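Side-chain contact in Sec-alkylsulfatase (Pseudomonas sp., PDB 4AXH), which hydrolyses secondary alkyl sulfates enantioselectively with strict inversion of configuration, using a pair of zinc ions in a metallo-beta-lactamase-type active site: residues A[319-322]-A[327-330]. Numbering follows the deposited sequence.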
ATOM      1  N   LEU A 319       0.531 -10.833  -2.815  1.00 24.20           N
ATOM      2  CA  LEU A 319       0.888  -9.432  -3.003  1.00 23.61           C
ATOM      3  C   LEU A 319       0.513  -8.732  -1.674  1.00 31.71           C
ATOM      4  O   LEU A 319       1.085  -7.701  -1.323  1.00 31.72           O
ATOM      5  CB  LEU A 319       0.179  -8.790  -4.219  1.00 22.31           C
ATOM      6  CG  LEU A 319       0.661  -9.294  -5.559  1.00 26.01           C
ATOM      7  CD1 LEU A 319      -0.190  -8.751  -6.684  1.00 25.83           C
ATOM      8  CD2 LEU A 319       2.159  -9.010  -5.772  1.00 30.26           C
ATOM      9  N   LEU A 320      -0.438  -9.339  -0.934  1.00 31.35           N
ATOM     10  CA  LEU A 320      -0.938  -8.932   0.378  1.00 32.23           C
ATOM     11  C   LEU A 320      -1.155 -10.176   1.228  1.00 35.98           C
ATOM     12  O   LEU A 320      -2.200 -10.832   1.086  1.00 36.60           O
ATOM     13  CB  LEU A 320      -2.252  -8.080   0.292  1.00 32.94           C
ATOM     14  CG  LEU A 320      -2.761  -7.486   1.620  1.00 38.16           C
ATOM     15  CD1 LEU A 320      -1.958  -6.270   2.016  1.00 38.64           C
ATOM     16  CD2 LEU A 320      -4.215  -7.108   1.540  1.00 38.86           C
ATOM     17  N   THR A 321      -0.189 -10.496   2.115  1.00 32.17           N
ATOM     18  CA  THR A 321      -0.305 -11.656   3.002  1.00 31.87           C
ATOM     19  C   THR A 321      -1.520 -11.566   3.962  1.00 38.41           C
ATOM     20  O   THR A 321      -1.854 -10.475   4.435  1.00 37.53           O
ATOM     21  CB  THR A 321       1.048 -12.173   3.544  1.00 36.80           C
ATOM     22  OG1 THR A 321       0.837 -12.961   4.706  1.00 42.03           O
ATOM     23  CG2 THR A 321       2.020 -11.103   3.850  1.00 33.15           C
ATOM     24  N   PRO A 322      -2.283 -12.681   4.142  1.00 36.26           N
ATOM     25  CA  PRO A 322      -3.511 -12.633   4.976  1.00 35.63           C
ATOM     26  C   PRO A 322      -3.349 -12.307   6.476  1.00 40.02           C
ATOM     27  O   PRO A 322      -4.329 -11.923   7.137  1.00 40.95           O
ATOM     28  CB  PRO A 322      -4.139 -14.009   4.752  1.00 36.27           C
ATOM     29  CG  PRO A 322      -3.487 -14.542   3.550  1.00 39.49           C
ATOM     30  CD  PRO A 322      -2.108 -14.025   3.568  1.00 35.94           C
ATOM     31  N   VAL A 327       1.585  -3.954   1.031  1.00 39.06           N
ATOM     32  CA  VAL A 327       1.471  -4.502  -0.325  1.00 39.76           C
ATOM     33  C   VAL A 327       2.822  -4.598  -1.005  1.00 44.23           C
ATOM     34  O   VAL A 327       3.680  -3.749  -0.785  1.00 44.38           O
ATOM     35  CB  VAL A 327       0.496  -3.740  -1.245  1.00 44.66           C
ATOM     36  CG1 VAL A 327      -0.843  -4.433  -1.346  1.00 44.75           C
ATOM     37  CG2 VAL A 327       0.339  -2.282  -0.845  1.00 44.56           C
ATOM     38  N   ARG A 328       2.982  -5.609  -1.859  1.00 40.06           N
ATOM     39  CA  ARG A 328       4.184  -5.846  -2.652  1.00 39.10           C
ATOM     40  C   ARG A 328       3.989  -5.295  -4.068  1.00 43.40           C
ATOM     41  O   ARG A 328       2.858  -5.011  -4.472  1.00 42.11           O
ATOM     42  CB  ARG A 328       4.519  -7.345  -2.677  1.00 36.73           C
ATOM     43  CG  ARG A 328       5.018  -7.808  -1.362  1.00 30.70           C
ATOM     44  CD  ARG A 328       4.705  -9.240  -1.171  1.00 28.08           C
ATOM     45  NE  ARG A 328       5.424  -9.796  -0.010  1.00 29.92           N
ATOM     46  CZ  ARG A 328       5.188 -11.005   0.503  1.00 42.79           C
ATOM     47  NH1 ARG A 328       4.257 -11.801  -0.042  1.00 25.70           N
ATOM     48  NH2 ARG A 328       5.867 -11.425   1.575  1.00 28.61           N
ATOM     49  N   ASP A 329       5.098  -5.085  -4.789  1.00 41.97           N
ATOM     50  CA  ASP A 329       5.069  -4.562  -6.157  1.00 41.73           C
ATOM     51  C   ASP A 329       5.242  -5.717  -7.165  1.00 44.02           C
ATOM     52  O   ASP A 329       6.380  -6.198  -7.415  1.00 44.35           O
ATOM     53  CB  ASP A 329       6.154  -3.477  -6.354  1.00 43.66           C
ATOM     54  CG  ASP A 329       6.155  -2.791  -7.708  1.00 56.37           C
ATOM     55  OD1 ASP A 329       5.221  -3.061  -8.521  1.00 55.97           O
ATOM     56  OD2 ASP A 329       7.071  -1.965  -7.952  1.00 60.06           O
ATOM     57  N   ALA A 330       4.092  -6.103  -7.787  1.00 37.53           N
ATOM     58  CA  ALA A 330       4.014  -7.142  -8.831  1.00 34.79           C
ATOM     59  C   ALA A 330       4.837  -6.756 -10.050  1.00 36.67           C
ATOM     60  O   ALA A 330       5.469  -7.639 -10.642  1.00 35.97           O
ATOM     61  CB  ALA A 330       2.563  -7.413  -9.224  1.00 34.54           C
TER
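Leu319 O accepts a hydrogen bond from the backbone N-H of Arg328, 2.9 Å from N to O, with an N-H...O angle of 152°. A CA-H...O contact from Val327 reaches the same oxygen. Apolar packing flanks this bond at two places. Leu319 turns CG beside its own N, anti to the carbonyl carbon (chi1 -70°), and both methyls then meet the Ala330 methyl: Leu319 CD2 is 3.8 Å and CD1 4.0 Å from Ala330 CB. Leu320 instead sets CG anti to its N (chi1 -174°), and its side chain crosses that of Val327 at a slant, Leu320 CD1 4.0 Å from Val327 CG1. The Arg328 side chain, extended from CG to NE, runs past the Leu319 carbonyl and brings its guanidinium under the Thr321 methyl, CG2 lying over one face, 4.5 Å from NH2. NH1 is hydrogen-bonded to Asn318 O, a bond that would limit the group's rotation. Leu319, Leu320, Thr321, Pro322 and Arg328 all belong to the sulfate-binding site; the nearest Arg328 side-chain atom is about 6 Å from a zinc ion. Residues 319-329 follow strand 305-307, Ala330 opens helix 330-344, helix 420-431 packs against both segments, Thr321 and Pro322 touch Gln232 of helix 222-233, and Leu320 meets Phe434 of the second subunit.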